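Side-chain contacts in multi-copper Oxidase CueO (Ochrobactrum, PDB 6EVG), which is a laccase-like multicopper oxidase that probably oxidises phenolic substrates and is active towards lignin model compounds and lignosulfonate: residues V235-S238 / P242-V245; I171-Q176 / H297-V302. All coordinates share one frame; numbering follows the deposited sequence.

Interaction 1 of 2, residues V235-S238 / P242-V245; sequences VRLS and PLLV
Leu243 reaches across to Leu237 and Val235, one methyl for each. Its CD2 lies 3.7 Å from CD1 of Leu237 and 4.1 Å from CG of the same residue. The two leucine side chains meet at a slant, neither end to end nor flat alongside. Both start out in the same way: CG stands beside the backbone N and anti to the carbonyl carbon, with chi1 -47° in Leu243 and -73° in Leu237. This turns the forked end of Leu243 towards Leu237 and Val235.

The other methyl of Leu243, CD1, serves Val235. It sits 3.8 Å from the carbonyl O of Val235 and 4.3 Å from its CG2. The approach to Val235 is therefore closer at the backbone than at the side chain. All three residues are buried, and apolar packing dominates the contact.

Neighbouring strands close the group. Val274 touches both leucines, and Leu262 touches both Val235 and Leu243. The guanidinium of Arg236 lies apart from these residues, with NE in a salt bridge to Asp295.

Strands 233-237 and 243-248 follow each other in the chain but belong to different sheets. Their leucines meet in the layer between those sheets, as in the beta sandwich of a cupredoxin-like domain of a multicopper oxidase.

Interaction 2 of 2, residues I171-Q176 / H297-V302; sequences IPLVLQ and HLMRFV
Strands 171-176 and 297-302 run nearly antiparallel, at 157°, with their axes 9.6 Å apart at the closest point, so side chains rather than backbone bonds fill the gap. Leu173 and Met299 meet in the middle. The sulfur of Met299 lies against the fork of Leu173: SD is 3.8 Å from CD2 and 4.1 Å from CD1. The two side chains cross at about a right angle.

Met299 has its CG between the backbone N and the carbonyl carbon. Its chain then extends through chi2 and bends at chi3, -68°. The bend turns the terminal methyl towards Phe301 on the same strand. There CE rests over one face of the ring, 3.6 Å above its plane and nearer the rim than the centre. Leu173 meets this ring differently. Its CD1 comes to the edge, near the ring plane, 4.2 Å from CZ of Phe301. The ring also meets that of Phe276, with the planes at about 40°.

The two strands come from the two facing sheets of a cupredoxin-like beta sandwich, and these residues belong to the apolar layer between them. Strand 295-303 carries a classic beta bulge here. Two successive residues, Leu298 and Met299, lie opposite the single Leu284 of the adjoining strand, and both direct their CB towards strand 171-176.

Leu298 meets Leu175 through its CD1. The contact is looser, with CD1 of Leu298 4.4 Å from CD2 of Leu175. Phe233 of strand 233-237 touches both of these leucines. Further along strand 170-178, the amide of Gln176 hydrogen-bonds to Tyr63 OH through OE1 and to the carbonyl O of Gly227 through NE2.

In the fold
Interactions 1 and 2 join the same two sheets, with centres about 12 Å apart. Strands 170-178 and 243-248 belong to one sheet, and strands 233-237 and 295-303 to the other. Along the chain the order is 171-176, 235-238, 242-245, 297-302, so the two segments of interaction 1 fall between those of interaction 2. The contacts touch directly. CG1 of Val235 packs 3.8 Å from CD1 of Leu298 and 4.0 Å from CD1 of Leu175. CD2 of Leu237 reaches CD2 of Phe301 at 4.2 Å. Together they form one continuous apolar core between the sheets. The copper ligands His434, Cys490 and His495 lie in a later part of the chain, outside these two sheets.

Interaction 1 of 2, residues V235-S238 / P242-V245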
loop_
_atom_site.group_PDB
_atom_site.type_symbol
_atom_site.label_atom_id
_atom_site.label_comp_id
_atom_site.label_asym_id
_atom_site.label_seq_id
_atom_site.Cartn_x
_atom_site.Cartn_y
_atom_site.Cartn_z
ATOM N N VAL A 235 -14.197 3.569 -3.816
ATOM C CA VAL A 235 -14.832 4.259 -2.707
ATOM C C VAL A 235 -15.514 5.544 -3.109
ATOM O O VAL A 235 -14.982 6.323 -3.906
ATOM C CB VAL A 235 -13.863 4.513 -1.519
ATOM C CG1 VAL A 235 -13.234 3.228 -1.031
ATOM C CG2 VAL A 235 -12.829 5.517 -1.824
ATOM N N ARG A 236 -16.667 5.785 -2.519
ATOM C CA ARG A 236 -17.372 7.066 -2.653
ATOM C C ARG A 236 -17.909 7.438 -1.287
ATOM O O ARG A 236 -18.040 6.592 -0.401
ATOM C CB ARG A 236 -18.537 7.006 -3.690
ATOM C CG ARG A 236 -19.681 6.109 -3.259
ATOM C CD ARG A 236 -20.944 6.417 -4.037
ATOM N NE ARG A 236 -22.022 5.522 -3.719
ATOM C CZ ARG A 236 -23.303 5.806 -3.779
ATOM N NH1 ARG A 236 -23.723 7.034 -4.006
ATOM N NH2 ARG A 236 -24.183 4.860 -3.467
ATOM N N LEU A 237 -18.382 8.694 -1.187
ATOM C CA LEU A 237 -19.248 9.061 -0.077
ATOM C C LEU A 237 -20.712 8.898 -0.486
ATOM O O LEU A 237 -21.054 8.933 -1.670
ATOM C CB LEU A 237 -18.971 10.516 0.366
ATOM C CG LEU A 237 -17.628 10.663 1.120
ATOM C CD1 LEU A 237 -17.035 12.006 1.355
ATOM C CD2 LEU A 237 -17.521 9.877 2.392
ATOM N N SER A 238 -21.554 8.606 0.487
ATOM C CA SER A 238 -22.943 8.234 0.243
ATOM C C SER A 238 -23.744 9.387 -0.401
ATOM O O SER A 238 -24.803 9.085 -1.003
ATOM C CB SER A 238 -23.600 7.733 1.502
ATOM O OG SER A 238 -23.542 8.662 2.528
ATOM N N PRO A 242 -17.423 15.322 -3.694
ATOM C CA PRO A 242 -16.147 15.035 -4.351
ATOM C C PRO A 242 -15.039 14.689 -3.357
ATOM O O PRO A 242 -14.970 15.240 -2.245
ATOM C CB PRO A 242 -15.820 16.351 -5.086
ATOM C CG PRO A 242 -16.725 17.314 -4.605
ATOM C CD PRO A 242 -17.881 16.696 -3.963
ATOM N N LEU A 243 -14.182 13.803 -3.809
ATOM C CA LEU A 243 -12.916 13.469 -3.176
ATOM C C LEU A 243 -11.840 14.190 -3.965
ATOM O O LEU A 243 -11.587 13.805 -5.131
ATOM C CB LEU A 243 -12.676 11.982 -3.098
ATOM C CG LEU A 243 -13.838 11.079 -2.596
ATOM C CD1 LEU A 243 -13.418 9.631 -2.766
ATOM C CD2 LEU A 243 -14.489 11.514 -1.340
ATOM N N LEU A 244 -11.225 15.226 -3.404
ATOM C CA LEU A 244 -10.219 15.968 -4.134
ATOM C C LEU A 244 -8.861 15.253 -3.956
ATOM O O LEU A 244 -8.276 15.306 -2.879
ATOM C CB LEU A 244 -10.131 17.417 -3.671
ATOM C CG LEU A 244 -9.050 18.256 -4.387
ATOM C CD1 LEU A 244 -9.389 18.437 -5.863
ATOM C CD2 LEU A 244 -8.930 19.581 -3.707
ATOM N N VAL A 245 -8.406 14.572 -5.006
ATOM C CA VAL A 245 -7.164 13.797 -4.867
ATOM C C VAL A 245 -5.980 14.731 -5.007
ATOM O O VAL A 245 -5.820 15.395 -6.048
ATOM C CB VAL A 245 -7.089 12.666 -5.906
ATOM C CG1 VAL A 245 -5.813 11.862 -5.595
ATOM C CG2 VAL A 245 -8.298 11.772 -5.872
#

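Interaction 2 of 2, residues I171-Q176 / H297-V302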
loop_
_atom_site.group_PDB
_atom_site.type_symbol
_atom_site.label_atom_id
_atom_site.label_comp_id
_atom_site.label_asym_id
_atom_site.label_seq_id
_atom_site.Cartn_x
_atom_site.Cartn_y
_atom_site.Cartn_z
ATOM N N ILE A 171 -6.330 12.421 8.715
ATOM C CA ILE A 171 -6.720 11.161 9.269
ATOM C C ILE A 171 -6.342 10.028 8.311
ATOM O O ILE A 171 -6.729 10.041 7.161
ATOM C CB ILE A 171 -8.275 11.102 9.494
ATOM C CG1 ILE A 171 -8.706 12.246 10.444
ATOM C CG2 ILE A 171 -8.700 9.765 10.030
ATOM C CD1 ILE A 171 -10.182 12.465 10.510
ATOM N N PRO A 172 -5.569 9.036 8.800
ATOM C CA PRO A 172 -5.250 7.865 7.962
ATOM C C PRO A 172 -6.375 6.844 8.034
ATOM O O PRO A 172 -6.944 6.610 9.103
ATOM C CB PRO A 172 -3.970 7.316 8.606
ATOM C CG PRO A 172 -4.153 7.643 10.059
ATOM C CD PRO A 172 -4.922 8.952 10.115
ATOM N N LEU A 173 -6.642 6.232 6.853
ATOM C CA LEU A 173 -7.660 5.184 6.733
ATOM C C LEU A 173 -7.020 3.984 6.052
ATOM O O LEU A 173 -6.707 4.030 4.854
ATOM C CB LEU A 173 -8.860 5.627 5.888
ATOM C CG LEU A 173 -9.581 6.909 6.374
ATOM C CD1 LEU A 173 -10.718 7.234 5.357
ATOM C CD2 LEU A 173 -10.123 6.789 7.785
ATOM N N VAL A 174 -6.884 2.893 6.790
ATOM C CA VAL A 174 -6.342 1.646 6.253
ATOM C C VAL A 174 -7.536 0.716 6.007
ATOM O O VAL A 174 -8.186 0.228 6.952
ATOM C CB VAL A 174 -5.326 0.989 7.233
ATOM C CG1 VAL A 174 -4.817 -0.298 6.622
ATOM C CG2 VAL A 174 -4.219 1.972 7.567
ATOM N N LEU A 175 -7.799 0.489 4.722
ATOM C CA LEU A 175 -8.951 -0.301 4.286
ATOM C C LEU A 175 -8.527 -1.767 4.140
ATOM O O LEU A 175 -7.547 -2.044 3.412
ATOM C CB LEU A 175 -9.471 0.207 2.947
ATOM C CG LEU A 175 -9.734 1.705 2.807
ATOM C CD1 LEU A 175 -10.278 2.050 1.427
ATOM C CD2 LEU A 175 -10.686 2.246 3.892
ATOM N N GLN A 176 -9.251 -2.680 4.785
ATOM C CA GLN A 176 -8.943 -4.106 4.706
ATOM C C GLN A 176 -10.241 -4.907 4.714
ATOM O O GLN A 176 -11.346 -4.362 4.852
ATOM C CB GLN A 176 -8.002 -4.563 5.818
ATOM C CG GLN A 176 -6.660 -3.888 5.791
ATOM C CD GLN A 176 -5.821 -4.198 6.995
ATOM O OE1 GLN A 176 -6.257 -3.983 8.155
ATOM N NE2 GLN A 176 -4.597 -4.700 6.750
ATOM N N HIS A 297 -20.903 -0.814 3.133
ATOM C CA HIS A 297 -20.514 0.204 4.102
ATOM C C HIS A 297 -19.064 -0.033 4.595
ATOM O O HIS A 297 -18.713 -1.154 5.002
ATOM C CB HIS A 297 -21.447 0.135 5.297
ATOM C CG HIS A 297 -21.225 1.203 6.304
ATOM N ND1 HIS A 297 -21.697 2.484 6.155
ATOM C CD2 HIS A 297 -20.575 1.164 7.491
ATOM C CE1 HIS A 297 -21.327 3.183 7.226
ATOM N NE2 HIS A 297 -20.661 2.406 8.053
ATOM N N LEU A 298 -18.266 1.029 4.579
ATOM C CA LEU A 298 -16.962 1.038 5.228
ATOM C C LEU A 298 -16.973 1.706 6.589
ATOM O O LEU A 298 -16.518 1.149 7.572
ATOM C CB LEU A 298 -15.896 1.679 4.334
ATOM C CG LEU A 298 -15.416 0.777 3.176
ATOM C CD1 LEU A 298 -14.708 1.595 2.124
ATOM C CD2 LEU A 298 -14.421 -0.262 3.731
ATOM N N MET A 299 -17.441 2.972 6.647
ATOM C CA MET A 299 -17.402 3.746 7.868
ATOM C C MET A 299 -18.299 4.963 7.742
ATOM O O MET A 299 -18.778 5.255 6.627
ATOM C CB MET A 299 -15.964 4.188 8.205
ATOM C CG MET A 299 -15.375 5.126 7.185
ATOM S SD MET A 299 -13.766 5.790 7.635
ATOM C CE MET A 299 -14.176 6.826 9.001
ATOM N N ARG A 300 -18.536 5.630 8.856
ATOM C CA ARG A 300 -19.351 6.842 8.884
ATOM C C ARG A 300 -18.546 8.026 9.367
ATOM O O ARG A 300 -17.747 7.865 10.274
ATOM C CB ARG A 300 -20.578 6.599 9.782
ATOM C CG ARG A 300 -21.559 7.809 9.809
ATOM C CD ARG A 300 -22.870 7.394 10.405
ATOM N NE ARG A 300 -23.919 8.375 10.334
ATOM C CZ ARG A 300 -24.698 8.707 9.278
ATOM N NH1 ARG A 300 -24.464 8.263 8.063
ATOM N NH2 ARG A 300 -25.707 9.575 9.452
ATOM N N PHE A 301 -18.795 9.189 8.788
ATOM C CA PHE A 301 -18.255 10.468 9.254
ATOM C C PHE A 301 -19.422 11.287 9.812
ATOM O O PHE A 301 -20.456 11.455 9.148
ATOM C CB PHE A 301 -17.643 11.254 8.092
ATOM C CG PHE A 301 -16.433 10.622 7.525
ATOM C CD1 PHE A 301 -15.190 10.849 8.102
ATOM C CD2 PHE A 301 -16.483 9.804 6.432
ATOM C CE1 PHE A 301 -14.061 10.299 7.577
ATOM C CE2 PHE A 301 -15.310 9.195 5.918
ATOM C CZ PHE A 301 -14.114 9.476 6.499
ATOM N N VAL A 302 -19.242 11.826 11.006
ATOM C CA VAL A 302 -20.180 12.723 11.646
ATOM C C VAL A 302 -19.456 14.040 11.966
ATOM O O VAL A 302 -18.341 14.017 12.388
ATOM C CB VAL A 302 -20.791 12.097 12.880
ATOM C CG1 VAL A 302 -21.576 10.829 12.575
ATOM C CG2 VAL A 302 -19.819 11.894 13.974
#